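Prolyl-tRNA synthetase (PDB 6NAB) probably catalyses the ATP-dependent attachment of proline to tRNA(Pro), and here holds adenosine monophosphate and proline in its class II catalytic core. Local coordinates at residues N50-W55 against E164-E169; A100-S105 against I114-T119; V157-S162 against R274-M279. All coordinates share one frame; numbering follows the deposited sequence.

Interaction 1: residues N50-W55 against E164-E169. With AMP (adenosine monophosphate), chain M; PRO (proline), chain N.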
loop_
_atom_site.group_PDB
_atom_site.type_symbol
_atom_site.label_atom_id
_atom_site.label_comp_id
_atom_site.label_asym_id
_atom_site.label_seq_id
_atom_site.Cartn_x
_atom_site.Cartn_y
_atom_site.Cartn_z
ATOM N N ASN B 50 5.496 14.329 4.151
ATOM C CA ASN B 50 4.493 14.939 5.025
ATOM C C ASN B 50 3.093 14.718 4.484
ATOM O O ASN B 50 2.117 14.664 5.245
ATOM C CB ASN B 50 4.771 16.431 5.153
ATOM C CG ASN B 50 6.126 16.708 5.739
ATOM O OD1 ASN B 50 6.802 15.790 6.195
ATOM N ND2 ASN B 50 6.548 17.963 5.703
ATOM N N CYS B 51 2.986 14.607 3.172
ATOM C CA CYS B 51 1.712 14.411 2.511
ATOM C C CYS B 51 1.262 12.957 2.593
ATOM O O CYS B 51 0.118 12.670 2.957
ATOM C CB CYS B 51 1.862 14.860 1.062
ATOM S SG CYS B 51 0.527 14.384 -0.026
ATOM N N TRP B 52 2.143 12.027 2.219
ATOM C CA TRP B 52 1.793 10.611 2.294
ATOM C C TRP B 52 1.477 10.187 3.725
ATOM O O TRP B 52 0.662 9.280 3.943
ATOM C CB TRP B 52 2.930 9.771 1.713
ATOM C CG TRP B 52 2.541 8.374 1.419
ATOM C CD1 TRP B 52 3.025 7.245 2.014
ATOM C CD2 TRP B 52 1.581 7.948 0.451
ATOM N NE1 TRP B 52 2.410 6.133 1.479
ATOM C CE2 TRP B 52 1.526 6.542 0.509
ATOM C CE3 TRP B 52 0.768 8.621 -0.471
ATOM C CZ2 TRP B 52 0.687 5.793 -0.320
ATOM C CZ3 TRP B 52 -0.061 7.879 -1.291
ATOM C CH2 TRP B 52 -0.090 6.472 -1.209
ATOM N N PHE B 53 2.079 10.858 4.709
ATOM C CA PHE B 53 1.742 10.591 6.103
ATOM C C PHE B 53 0.249 10.771 6.370
ATOM O O PHE B 53 -0.339 10.012 7.154
ATOM C CB PHE B 53 2.568 11.498 7.020
ATOM C CG PHE B 53 2.288 11.287 8.479
ATOM C CD1 PHE B 53 3.047 10.388 9.224
ATOM C CD2 PHE B 53 1.248 11.973 9.107
ATOM C CE1 PHE B 53 2.778 10.175 10.573
ATOM C CE2 PHE B 53 0.967 11.759 10.444
ATOM C CZ PHE B 53 1.739 10.867 11.182
ATOM N N VAL B 54 -0.376 11.791 5.767
ATOM C CA VAL B 54 -1.814 11.991 5.954
ATOM C C VAL B 54 -2.590 10.787 5.430
ATOM O O VAL B 54 -3.512 10.283 6.086
ATOM C CB VAL B 54 -2.275 13.294 5.274
ATOM C CG1 VAL B 54 -3.822 13.452 5.371
ATOM C CG2 VAL B 54 -1.564 14.491 5.903
ATOM N N TRP B 55 -2.227 10.297 4.246
ATOM C CA TRP B 55 -2.961 9.157 3.693
ATOM C C TRP B 55 -2.700 7.886 4.493
ATOM O O TRP B 55 -3.609 7.072 4.676
ATOM C CB TRP B 55 -2.613 8.947 2.222
ATOM C CG TRP B 55 -3.411 7.842 1.554
ATOM C CD1 TRP B 55 -2.904 6.701 0.987
ATOM C CD2 TRP B 55 -4.841 7.782 1.361
ATOM N NE1 TRP B 55 -3.923 5.938 0.460
ATOM C CE2 TRP B 55 -5.121 6.570 0.679
ATOM C CE3 TRP B 55 -5.905 8.619 1.707
ATOM C CZ2 TRP B 55 -6.421 6.178 0.339
ATOM C CZ3 TRP B 55 -7.220 8.225 1.355
ATOM C CH2 TRP B 55 -7.457 7.024 0.677
ATOM N N GLU B 164 -3.809 9.252 -12.057
ATOM C CA GLU B 164 -3.565 8.134 -11.157
ATOM C C GLU B 164 -3.908 8.632 -9.764
ATOM O O GLU B 164 -3.491 9.728 -9.384
ATOM C CB GLU B 164 -2.110 7.636 -11.196
ATOM C CG GLU B 164 -1.854 6.527 -10.175
ATOM C CD GLU B 164 -0.386 6.103 -10.094
ATOM O OE1 GLU B 164 0.495 6.883 -10.517
ATOM O OE2 GLU B 164 -0.123 4.979 -9.612
ATOM N N PHE B 165 -4.689 7.858 -9.022
ATOM C CA PHE B 165 -4.939 8.183 -7.626
ATOM C C PHE B 165 -4.917 6.900 -6.803
ATOM O O PHE B 165 -4.889 5.788 -7.337
ATOM C CB PHE B 165 -6.251 8.979 -7.450
ATOM C CG PHE B 165 -7.503 8.284 -7.977
ATOM C CD1 PHE B 165 -8.316 7.550 -7.128
ATOM C CD2 PHE B 165 -7.902 8.451 -9.289
ATOM C CE1 PHE B 165 -9.490 6.967 -7.588
ATOM C CE2 PHE B 165 -9.087 7.860 -9.771
ATOM C CZ PHE B 165 -9.871 7.113 -8.914
ATOM N N TYR B 166 -4.896 7.080 -5.489
ATOM C CA TYR B 166 -4.767 6.003 -4.525
ATOM C C TYR B 166 -6.025 5.988 -3.681
ATOM O O TYR B 166 -6.561 7.044 -3.342
ATOM C CB TYR B 166 -3.503 6.194 -3.658
ATOM C CG TYR B 166 -2.316 6.480 -4.547
ATOM C CD1 TYR B 166 -1.647 5.454 -5.192
ATOM C CD2 TYR B 166 -1.935 7.787 -4.824
ATOM C CE1 TYR B 166 -0.591 5.713 -6.043
ATOM C CE2 TYR B 166 -0.873 8.061 -5.680
ATOM C CZ TYR B 166 -0.213 7.021 -6.288
ATOM O OH TYR B 166 0.827 7.283 -7.138
ATOM N N TRP B 167 -6.513 4.792 -3.374
ATOM C CA TRP B 167 -7.771 4.674 -2.653
ATOM C C TRP B 167 -7.784 3.358 -1.883
ATOM O O TRP B 167 -6.833 2.570 -1.935
ATOM C CB TRP B 167 -8.956 4.817 -3.632
ATOM C CG TRP B 167 -9.245 3.631 -4.556
ATOM C CD1 TRP B 167 -8.515 2.463 -4.699
ATOM C CD2 TRP B 167 -10.369 3.504 -5.438
ATOM N NE1 TRP B 167 -9.131 1.629 -5.617
ATOM C CE2 TRP B 167 -10.269 2.241 -6.076
ATOM C CE3 TRP B 167 -11.461 4.335 -5.747
ATOM C CZ2 TRP B 167 -11.208 1.803 -7.016
ATOM C CZ3 TRP B 167 -12.386 3.899 -6.676
ATOM C CH2 TRP B 167 -12.252 2.650 -7.313
ATOM N N GLN B 168 -8.855 3.148 -1.132
ATOM C CA GLN B 168 -9.330 1.812 -0.831
ATOM C C GLN B 168 -10.627 1.599 -1.594
ATOM O O GLN B 168 -11.394 2.537 -1.820
ATOM C CB GLN B 168 -9.548 1.584 0.675
ATOM C CG GLN B 168 -10.490 2.571 1.380
ATOM C CD GLN B 168 -11.990 2.334 1.089
ATOM O OE1 GLN B 168 -12.771 3.289 1.024
ATOM N NE2 GLN B 168 -12.382 1.074 0.889
ATOM N N GLU B 169 -10.844 0.367 -2.038
ATOM C CA GLU B 169 -12.129 -0.040 -2.588
ATOM C C GLU B 169 -12.576 -1.300 -1.854
ATOM O O GLU B 169 -11.817 -2.277 -1.764
ATOM C CB GLU B 169 -12.046 -0.249 -4.108
ATOM C CG GLU B 169 -10.981 -1.273 -4.591
ATOM C CD GLU B 169 -10.963 -1.411 -6.119
ATOM O OE1 GLU B 169 -9.852 -1.426 -6.699
ATOM O OE2 GLU B 169 -12.059 -1.528 -6.732
HETATM P P AMP M . -16.709 7.740 -8.073
HETATM O O1P AMP M . -16.538 6.433 -8.954
HETATM O O2P AMP M . -16.825 9.106 -8.817
HETATM O O3P AMP M . -17.846 7.493 -7.087
HETATM O "O5'" AMP M . -15.461 7.900 -7.091
HETATM C "C5'" AMP M . -15.014 6.828 -6.265
HETATM C "C4'" AMP M . -13.995 7.307 -5.264
HETATM O "O4'" AMP M . -12.820 7.773 -5.984
HETATM C "C3'" AMP M . -14.459 8.478 -4.404
HETATM O "O3'" AMP M . -13.885 8.381 -3.100
HETATM C "C2'" AMP M . -13.913 9.697 -5.161
HETATM O "O2'" AMP M . -13.688 10.821 -4.348
HETATM C "C1'" AMP M . -12.611 9.155 -5.748
HETATM N N9 AMP M . -12.206 9.748 -7.031
HETATM C C8 AMP M . -12.851 9.617 -8.232
HETATM N N7 AMP M . -12.173 10.076 -9.260
HETATM C C5 AMP M . -11.005 10.556 -8.693
HETATM C C6 AMP M . -9.852 11.147 -9.249
HETATM N N6 AMP M . -9.678 11.347 -10.562
HETATM N N1 AMP M . -8.856 11.504 -8.404
HETATM C C2 AMP M . -9.011 11.275 -7.097
HETATM N N3 AMP M . -10.049 10.719 -6.456
HETATM C C4 AMP M . -11.013 10.376 -7.315
HETATM N N PRO N . -15.839 1.019 -7.297
HETATM C CA PRO N . -16.679 2.156 -6.899
HETATM C C PRO N . -16.306 3.432 -7.652
HETATM O O PRO N . -16.899 4.496 -7.425
HETATM C CB PRO N . -16.397 2.300 -5.396
HETATM C CG PRO N . -15.014 1.678 -5.214
HETATM C CD PRO N . -15.001 0.529 -6.184
HETATM O OXT PRO N . -15.415 3.419 -8.514
HETATM O O HOH W 1 -4.147 3.421 -1.094
#

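Interaction 2: residues A100-S105 against I114-T119. With PRO (proline), chain N.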
loop_
_atom_site.group_PDB
_atom_site.type_symbol
_atom_site.label_atom_id
_atom_site.label_comp_id
_atom_site.label_asym_id
_atom_site.label_seq_id
_atom_site.Cartn_x
_atom_site.Cartn_y
_atom_site.Cartn_z
ATOM N N ALA B 100 -7.143 3.343 -19.692
ATOM C CA ALA B 100 -5.824 3.319 -20.319
ATOM C C ALA B 100 -5.469 1.896 -20.750
ATOM O O ALA B 100 -5.662 0.943 -19.995
ATOM C CB ALA B 100 -4.756 3.850 -19.355
ATOM N N TRP B 101 -4.930 1.764 -21.959
ATOM C CA TRP B 101 -4.680 0.468 -22.570
ATOM C C TRP B 101 -3.193 0.254 -22.795
ATOM O O TRP B 101 -2.531 1.086 -23.423
ATOM C CB TRP B 101 -5.414 0.336 -23.903
ATOM C CG TRP B 101 -6.880 0.199 -23.750
ATOM C CD1 TRP B 101 -7.811 1.198 -23.769
ATOM C CD2 TRP B 101 -7.593 -1.017 -23.534
ATOM N NE1 TRP B 101 -9.068 0.669 -23.589
ATOM C CE2 TRP B 101 -8.959 -0.691 -23.446
ATOM C CE3 TRP B 101 -7.208 -2.356 -23.416
ATOM C CZ2 TRP B 101 -9.944 -1.653 -23.245
ATOM C CZ3 TRP B 101 -8.188 -3.311 -23.211
ATOM C CH2 TRP B 101 -9.542 -2.953 -23.131
ATOM N N VAL B 102 -2.693 -0.881 -22.311
ATOM C CA VAL B 102 -1.341 -1.346 -22.602
ATOM C C VAL B 102 -1.393 -2.129 -23.900
ATOM O O VAL B 102 -2.126 -3.119 -24.002
ATOM C CB VAL B 102 -0.800 -2.229 -21.463
ATOM C CG1 VAL B 102 0.564 -2.800 -21.851
ATOM C CG2 VAL B 102 -0.735 -1.459 -20.166
ATOM N N THR B 103 -0.606 -1.700 -24.893
ATOM C CA THR B 103 -0.628 -2.322 -26.208
ATOM C C THR B 103 0.734 -2.791 -26.700
ATOM O O THR B 103 0.796 -3.415 -27.763
ATOM C CB THR B 103 -1.217 -1.372 -27.265
ATOM O OG1 THR B 103 -0.312 -0.285 -27.477
ATOM C CG2 THR B 103 -2.577 -0.821 -26.804
ATOM N N LYS B 104 1.822 -2.498 -25.987
ATOM C CA LYS B 104 3.155 -2.883 -26.430
ATOM C C LYS B 104 3.993 -3.290 -25.231
ATOM O O LYS B 104 3.791 -2.799 -24.115
ATOM C CB LYS B 104 3.924 -1.737 -27.123
ATOM C CG LYS B 104 3.485 -1.296 -28.503
ATOM C CD LYS B 104 4.521 -0.298 -29.047
ATOM C CE LYS B 104 4.212 0.190 -30.461
ATOM N NZ LYS B 104 4.949 -0.562 -31.526
ATOM N N SER B 105 4.937 -4.196 -25.483
ATOM C CA SER B 105 6.012 -4.524 -24.554
ATOM C C SER B 105 7.308 -4.448 -25.340
ATOM O O SER B 105 7.378 -4.950 -26.471
ATOM C CB SER B 105 5.848 -5.914 -23.920
ATOM O OG SER B 105 6.019 -6.942 -24.880
ATOM N N ILE B 114 -4.349 -5.056 -22.965
ATOM C CA ILE B 114 -4.962 -5.160 -21.649
ATOM C C ILE B 114 -5.050 -3.764 -21.053
ATOM O O ILE B 114 -4.260 -2.872 -21.380
ATOM C CB ILE B 114 -4.194 -6.113 -20.696
ATOM C CG1 ILE B 114 -2.767 -5.617 -20.505
ATOM C CG2 ILE B 114 -4.233 -7.562 -21.214
ATOM C CD1 ILE B 114 -1.925 -6.544 -19.676
ATOM N N ALA B 115 -6.028 -3.583 -20.179
ATOM C CA ALA B 115 -6.383 -2.286 -19.633
ATOM C C ALA B 115 -5.891 -2.145 -18.198
ATOM O O ALA B 115 -5.754 -3.131 -17.469
ATOM C CB ALA B 115 -7.900 -2.097 -19.685
ATOM N N LEU B 116 -5.647 -0.903 -17.790
ATOM C CA LEU B 116 -5.362 -0.587 -16.398
ATOM C C LEU B 116 -6.675 -0.362 -15.655
ATOM O O LEU B 116 -7.591 0.283 -16.176
ATOM C CB LEU B 116 -4.476 0.658 -16.296
ATOM C CG LEU B 116 -3.150 0.632 -17.057
ATOM C CD1 LEU B 116 -2.357 1.906 -16.779
ATOM C CD2 LEU B 116 -2.360 -0.601 -16.657
ATOM N N ARG B 117 -6.756 -0.888 -14.441
ATOM C CA ARG B 117 -7.988 -0.855 -13.672
ATOM C C ARG B 117 -8.454 0.583 -13.439
ATOM O O ARG B 117 -7.692 1.404 -12.895
ATOM C CB ARG B 117 -7.815 -1.584 -12.329
ATOM C CG ARG B 117 -7.006 -0.877 -11.260
ATOM C CD ARG B 117 -6.830 -1.697 -9.977
ATOM N NE ARG B 117 -5.551 -1.304 -9.398
ATOM C CZ ARG B 117 -4.716 -2.088 -8.737
ATOM N NH1 ARG B 117 -5.000 -3.372 -8.507
ATOM N NH2 ARG B 117 -3.571 -1.562 -8.311
ATOM N N PRO B 118 -9.659 0.937 -13.856
ATOM C CA PRO B 118 -10.259 2.212 -13.413
ATOM C C PRO B 118 -10.992 2.046 -12.094
ATOM O O PRO B 118 -11.356 3.034 -11.439
ATOM C CB PRO B 118 -11.213 2.549 -14.561
ATOM C CG PRO B 118 -11.678 1.209 -15.023
ATOM C CD PRO B 118 -10.491 0.270 -14.871
ATOM N N THR B 119 -11.250 0.782 -11.738
ATOM C CA THR B 119 -12.002 0.291 -10.583
ATOM C C THR B 119 -12.062 -1.221 -10.774
ATOM O O THR B 119 -11.900 -1.677 -11.908
ATOM C CB THR B 119 -13.411 0.912 -10.476
ATOM O OG1 THR B 119 -14.088 0.362 -9.332
ATOM C CG2 THR B 119 -14.247 0.657 -11.748
HETATM N N PRO N . -15.839 1.019 -7.297
HETATM C CA PRO N . -16.679 2.156 -6.899
HETATM C C PRO N . -16.306 3.432 -7.652
HETATM O O PRO N . -16.899 4.496 -7.425
HETATM C CB PRO N . -16.397 2.300 -5.396
HETATM C CG PRO N . -15.014 1.678 -5.214
HETATM C CD PRO N . -15.001 0.529 -6.184
HETATM O OXT PRO N . -15.415 3.419 -8.514
HETATM O O HOH W 2 -7.491 2.839 -16.866
#

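Interaction 3: residues V157-S162 against R274-M279. With AMP (adenosine monophosphate), chain M.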
loop_
_atom_site.group_PDB
_atom_site.type_symbol
_atom_site.label_atom_id
_atom_site.label_comp_id
_atom_site.label_asym_id
_atom_site.label_seq_id
_atom_site.Cartn_x
_atom_site.Cartn_y
_atom_site.Cartn_z
ATOM N N VAL B 157 -6.671 18.209 -11.316
ATOM C CA VAL B 157 -6.539 19.047 -10.136
ATOM C C VAL B 157 -5.757 18.247 -9.101
ATOM O O VAL B 157 -6.149 17.123 -8.767
ATOM C CB VAL B 157 -7.898 19.485 -9.559
ATOM C CG1 VAL B 157 -7.681 20.280 -8.282
ATOM C CG2 VAL B 157 -8.678 20.307 -10.583
ATOM N N PRO B 158 -4.642 18.763 -8.578
ATOM C CA PRO B 158 -3.866 17.993 -7.596
ATOM C C PRO B 158 -4.771 17.472 -6.481
ATOM O O PRO B 158 -5.607 18.209 -5.944
ATOM C CB PRO B 158 -2.842 19.008 -7.073
ATOM C CG PRO B 158 -2.668 20.017 -8.221
ATOM C CD PRO B 158 -4.051 20.092 -8.864
ATOM N N PHE B 159 -4.613 16.182 -6.160
ATOM C CA PHE B 159 -5.418 15.447 -5.176
ATOM C C PHE B 159 -6.881 15.264 -5.587
ATOM O O PHE B 159 -7.377 14.134 -5.580
ATOM C CB PHE B 159 -5.383 16.123 -3.803
ATOM C CG PHE B 159 -4.010 16.250 -3.225
ATOM C CD1 PHE B 159 -3.218 15.117 -3.024
ATOM C CD2 PHE B 159 -3.521 17.490 -2.848
ATOM C CE1 PHE B 159 -1.938 15.230 -2.475
ATOM C CE2 PHE B 159 -2.246 17.612 -2.295
ATOM C CZ PHE B 159 -1.454 16.471 -2.113
ATOM N N ILE B 160 -7.581 16.365 -5.900
ATOM C CA ILE B 160 -9.018 16.298 -6.187
ATOM C C ILE B 160 -9.282 15.435 -7.414
ATOM O O ILE B 160 -10.184 14.590 -7.418
ATOM C CB ILE B 160 -9.610 17.714 -6.374
ATOM C CG1 ILE B 160 -9.447 18.584 -5.115
ATOM C CG2 ILE B 160 -11.086 17.619 -6.831
ATOM C CD1 ILE B 160 -10.109 18.008 -3.839
ATOM N N ARG B 161 -8.509 15.641 -8.488
ATOM C CA ARG B 161 -8.805 14.943 -9.745
ATOM C C ARG B 161 -7.476 14.652 -10.447
ATOM O O ARG B 161 -7.012 15.443 -11.272
ATOM C CB ARG B 161 -9.744 15.751 -10.636
ATOM C CG ARG B 161 -10.144 15.023 -11.923
ATOM C CD ARG B 161 -11.095 15.831 -12.807
ATOM N NE ARG B 161 -12.309 16.233 -12.092
ATOM C CZ ARG B 161 -13.312 15.413 -11.788
ATOM N NH1 ARG B 161 -13.265 14.131 -12.127
ATOM N NH2 ARG B 161 -14.360 15.874 -11.122
ATOM N N SER B 162 -6.869 13.515 -10.106
ATOM C CA SER B 162 -5.630 13.089 -10.741
ATOM C C SER B 162 -5.892 11.860 -11.608
ATOM O O SER B 162 -6.846 11.107 -11.381
ATOM C CB SER B 162 -4.537 12.808 -9.696
ATOM O OG SER B 162 -4.959 11.858 -8.735
ATOM N N ARG B 274 -8.331 12.101 -2.821
ATOM C CA ARG B 274 -9.083 13.349 -2.917
ATOM C C ARG B 274 -9.263 13.992 -1.540
ATOM O O ARG B 274 -9.281 15.228 -1.421
ATOM C CB ARG B 274 -10.439 13.068 -3.573
ATOM C CG ARG B 274 -11.438 14.207 -3.486
ATOM C CD ARG B 274 -12.699 13.892 -4.306
ATOM N NE ARG B 274 -12.420 13.837 -5.740
ATOM C CZ ARG B 274 -13.318 13.489 -6.656
ATOM N NH1 ARG B 274 -14.553 13.161 -6.274
ATOM N NH2 ARG B 274 -12.979 13.459 -7.947
ATOM N N THR B 275 -9.378 13.160 -0.496
ATOM C CA THR B 275 -9.464 13.617 0.894
ATOM C C THR B 275 -8.430 14.680 1.219
ATOM O O THR B 275 -8.730 15.659 1.915
ATOM C CB THR B 275 -9.270 12.448 1.864
ATOM O OG1 THR B 275 -8.057 11.732 1.534
ATOM C CG2 THR B 275 -10.483 11.500 1.824
ATOM N N LEU B 276 -7.187 14.470 0.780
ATOM C CA LEU B 276 -6.122 15.417 1.093
ATOM C C LEU B 276 -6.394 16.777 0.460
ATOM O O LEU B 276 -6.170 17.818 1.087
ATOM C CB LEU B 276 -4.778 14.873 0.618
ATOM C CG LEU B 276 -4.043 13.911 1.562
ATOM C CD1 LEU B 276 -4.821 12.643 1.836
ATOM C CD2 LEU B 276 -2.682 13.586 1.001
ATOM N N GLY B 277 -6.862 16.787 -0.790
ATOM C CA GLY B 277 -7.160 18.054 -1.435
ATOM C C GLY B 277 -8.260 18.818 -0.725
ATOM O O GLY B 277 -8.166 20.036 -0.538
ATOM N N VAL B 278 -9.310 18.112 -0.306
ATOM C CA VAL B 278 -10.394 18.749 0.443
ATOM C C VAL B 278 -9.861 19.325 1.749
ATOM O O VAL B 278 -10.164 20.467 2.117
ATOM C CB VAL B 278 -11.534 17.745 0.683
ATOM C CG1 VAL B 278 -12.588 18.351 1.618
ATOM C CG2 VAL B 278 -12.169 17.349 -0.669
ATOM N N MET B 279 -9.057 18.536 2.469
ATOM C CA MET B 279 -8.454 19.008 3.713
ATOM C C MET B 279 -7.709 20.329 3.512
ATOM O O MET B 279 -7.836 21.264 4.315
ATOM C CB MET B 279 -7.510 17.929 4.257
ATOM C CG MET B 279 -6.770 18.318 5.521
ATOM S SD MET B 279 -5.444 17.158 5.885
ATOM C CE MET B 279 -4.159 17.750 4.775
HETATM P P AMP M . -16.709 7.740 -8.073
HETATM O O1P AMP M . -16.538 6.433 -8.954
HETATM O O2P AMP M . -16.825 9.106 -8.817
HETATM O O3P AMP M . -17.846 7.493 -7.087
HETATM O "O5'" AMP M . -15.461 7.900 -7.091
HETATM C "C5'" AMP M . -15.014 6.828 -6.265
HETATM C "C4'" AMP M . -13.995 7.307 -5.264
HETATM O "O4'" AMP M . -12.820 7.773 -5.984
HETATM C "C3'" AMP M . -14.459 8.478 -4.404
HETATM O "O3'" AMP M . -13.885 8.381 -3.100
HETATM C "C2'" AMP M . -13.913 9.697 -5.161
HETATM O "O2'" AMP M . -13.688 10.821 -4.348
HETATM C "C1'" AMP M . -12.611 9.155 -5.748
HETATM N N9 AMP M . -12.206 9.748 -7.031
HETATM C C8 AMP M . -12.851 9.617 -8.232
HETATM N N7 AMP M . -12.173 10.076 -9.260
HETATM C C5 AMP M . -11.005 10.556 -8.693
HETATM C C6 AMP M . -9.852 11.147 -9.249
HETATM N N6 AMP M . -9.678 11.347 -10.562
HETATM N N1 AMP M . -8.856 11.504 -8.404
HETATM C C2 AMP M . -9.011 11.275 -7.097
HETATM N N3 AMP M . -10.049 10.719 -6.456
HETATM C C4 AMP M . -11.013 10.376 -7.315
HETATM O O HOH W 3 -15.177 12.655 -9.720
#

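Interaction 1: residues N50-W55 against E164-E169
Trp52 and Trp55, one turn apart on helix 49-68, meet Tyr166 on strand 164-174. In the class II synthetase fold this is the motif 1 helix lying behind a motif 2 strand of the catalytic sheet. The helix and strand segments run in nearly the same direction, their axes 24° apart, but the axes of the two segments come no closer than 11.6 Å, and large aromatic side chains span the distance. Trp52 sends the edge of its six-membered ring toward the face of Tyr166. The planes stand at 87° with centroids 5.4 Å apart, a T-shaped pair in which Trp52 CZ3 lies 4.0 Å from Tyr166 CD2. Phe47 makes a further edge-to-face pair with Tyr166, and Met75 of the second subunit packs on both Tyr166 and Trp52, which places this aromatic cluster beside the dimer interface.

Trp55 works differently. With CG anti to the backbone N (chi1 -176°), its indole extends from the helix to the strand backbone, where CZ2 comes within 3.6 Å of Trp167 CA. Trp55 CD1 also lies over one face of the Trp52 ring, toward its rim. Its polar edge is served by a water that accepts from Trp55 NE1 at 3.0 Å and donates to the carbonyl oxygen of Trp167, so the buried N-H reaches the strand through a single bridge.

Residues alternate along the strand. Tyr166 points to the helix, whereas Phe165 and Trp167 turn to the active site. Phe165 lays its ring over one face of the adenine, as the motif 2 phenylalanine does in relatives, with CD2 3.3 Å from N1 of the nucleotide. Trp167 instead presents an edge, its CH2 lying 3.5 Å from OXT of the bound proline.

Interaction 2: residues A100-S105 against I114-T119
Val102 and Ile114 form a hydrogen-bonded pair of an antiparallel beta hairpin, made by strand 100-105 and the end of strand 108-116. Both backbone groups of each residue are used across it: Val102 N gives to Ile114 O at 2.7 Å, and Ile114 N returns a longer bond to Val102 O at 3.1 Å. Further along the ladder Leu116 N donates to Ala100 O at 2.9 Å, almost straight at 168°. Beyond that point the strands part and a water takes over, accepting from Ala100 N and donating to Leu116 O at 2.6 Å.

Trp101 and Ala115 are the non-hydrogen-bonded pair, and their polar backbone atoms face outward. Ala115 bonds to Val80 of strand 79-81, while Trp101 and its neighbours pair with a strand of the second subunit, so the sheet continues through the dimer interface. Between them the side chains make a CH-pi contact, Ala115 CB sitting 3.7 Å from the centroid of the Trp101 six-membered ring. On the other face of the sheet Val102 CG2 meets Leu116 CD2.

Past the hairpin the chain enters the amino acid pocket. Thr119 holds its hydroxyl anti to the backbone N (chi1 179°); Glu121 hydrogen-bonds to that same oxygen, and the bound proline donates from its N to Thr119 OG1 at 2.8 Å.

Interaction 3: residues V157-S162 against R274-M279
Arg274 grips the carbonyl oxygen of Ile160 side-on, giving NE at 2.9 Å and NH2 at 3.1 Å to that one atom. The oxygen lies almost in the guanidinium plane; the NE bond uses a lone pair in the carbonyl plane, whereas NH2 approaches tilted 23° from it. The arginine chain runs out extended from the helix and then bends at its third torsion (chi3 -67°), which swings the guanidinium across the nucleotide, its plane 3.8 Å from N9. NH1 is held separately by Gln235 O, so the group is fixed in rotation.

This is the motif 3 arginine of class II synthetases on helix 274-283, covering the adenine face opposite Phe165. The facing loop belongs to motif 2 and carries a classic beta bulge, with Ile160 and Arg161 both opposite Val157. Just after it, Ser162 O accepts from N6 of the adenine at 3.0 Å, and Ser162 N makes a weak bond to N1.

Phe159 and Ile160 clasp the helix around Gly277. Phe159 has its CB 3.4 Å from Gly277 N and offers a ring face to Leu276 CB in a CH-pi contact. Ile160 places CG1 anti to its carbonyl carbon (chi1 -61°), and CD1 comes within 3.6 Å of Val278 N. Arg161 lays a guanidinium face against Arg274 NH2 and shares a water with it, weakly from NH1; Glu152 and the C-terminal carboxylate of Tyr513 meet its charge.

In the fold
All three contacts are buried, but they use different chemistry. Interactions 1 and 3 adjoin near the chain's centre and are interlocked in sequence: Cys51 of helix 49-68 packs on both Phe159 and Leu276, and Trp55 on Thr275. Both reach the nucleotide, 164-169 and 274-279 taking its two faces. Interaction 1 relies on aromatic packing and one water bridge, interaction 3 on a charged side chain gripping a backbone carbonyl. Interaction 2, about 22 Å from interaction 1 and about 24 Å from interaction 3 between centres, is ordinary backbone pairing and lies at the dimer interface, which interaction 1 also touches. It meets interaction 1 at the bound proline, where Trp167 packs on Thr119, but does not touch interaction 3.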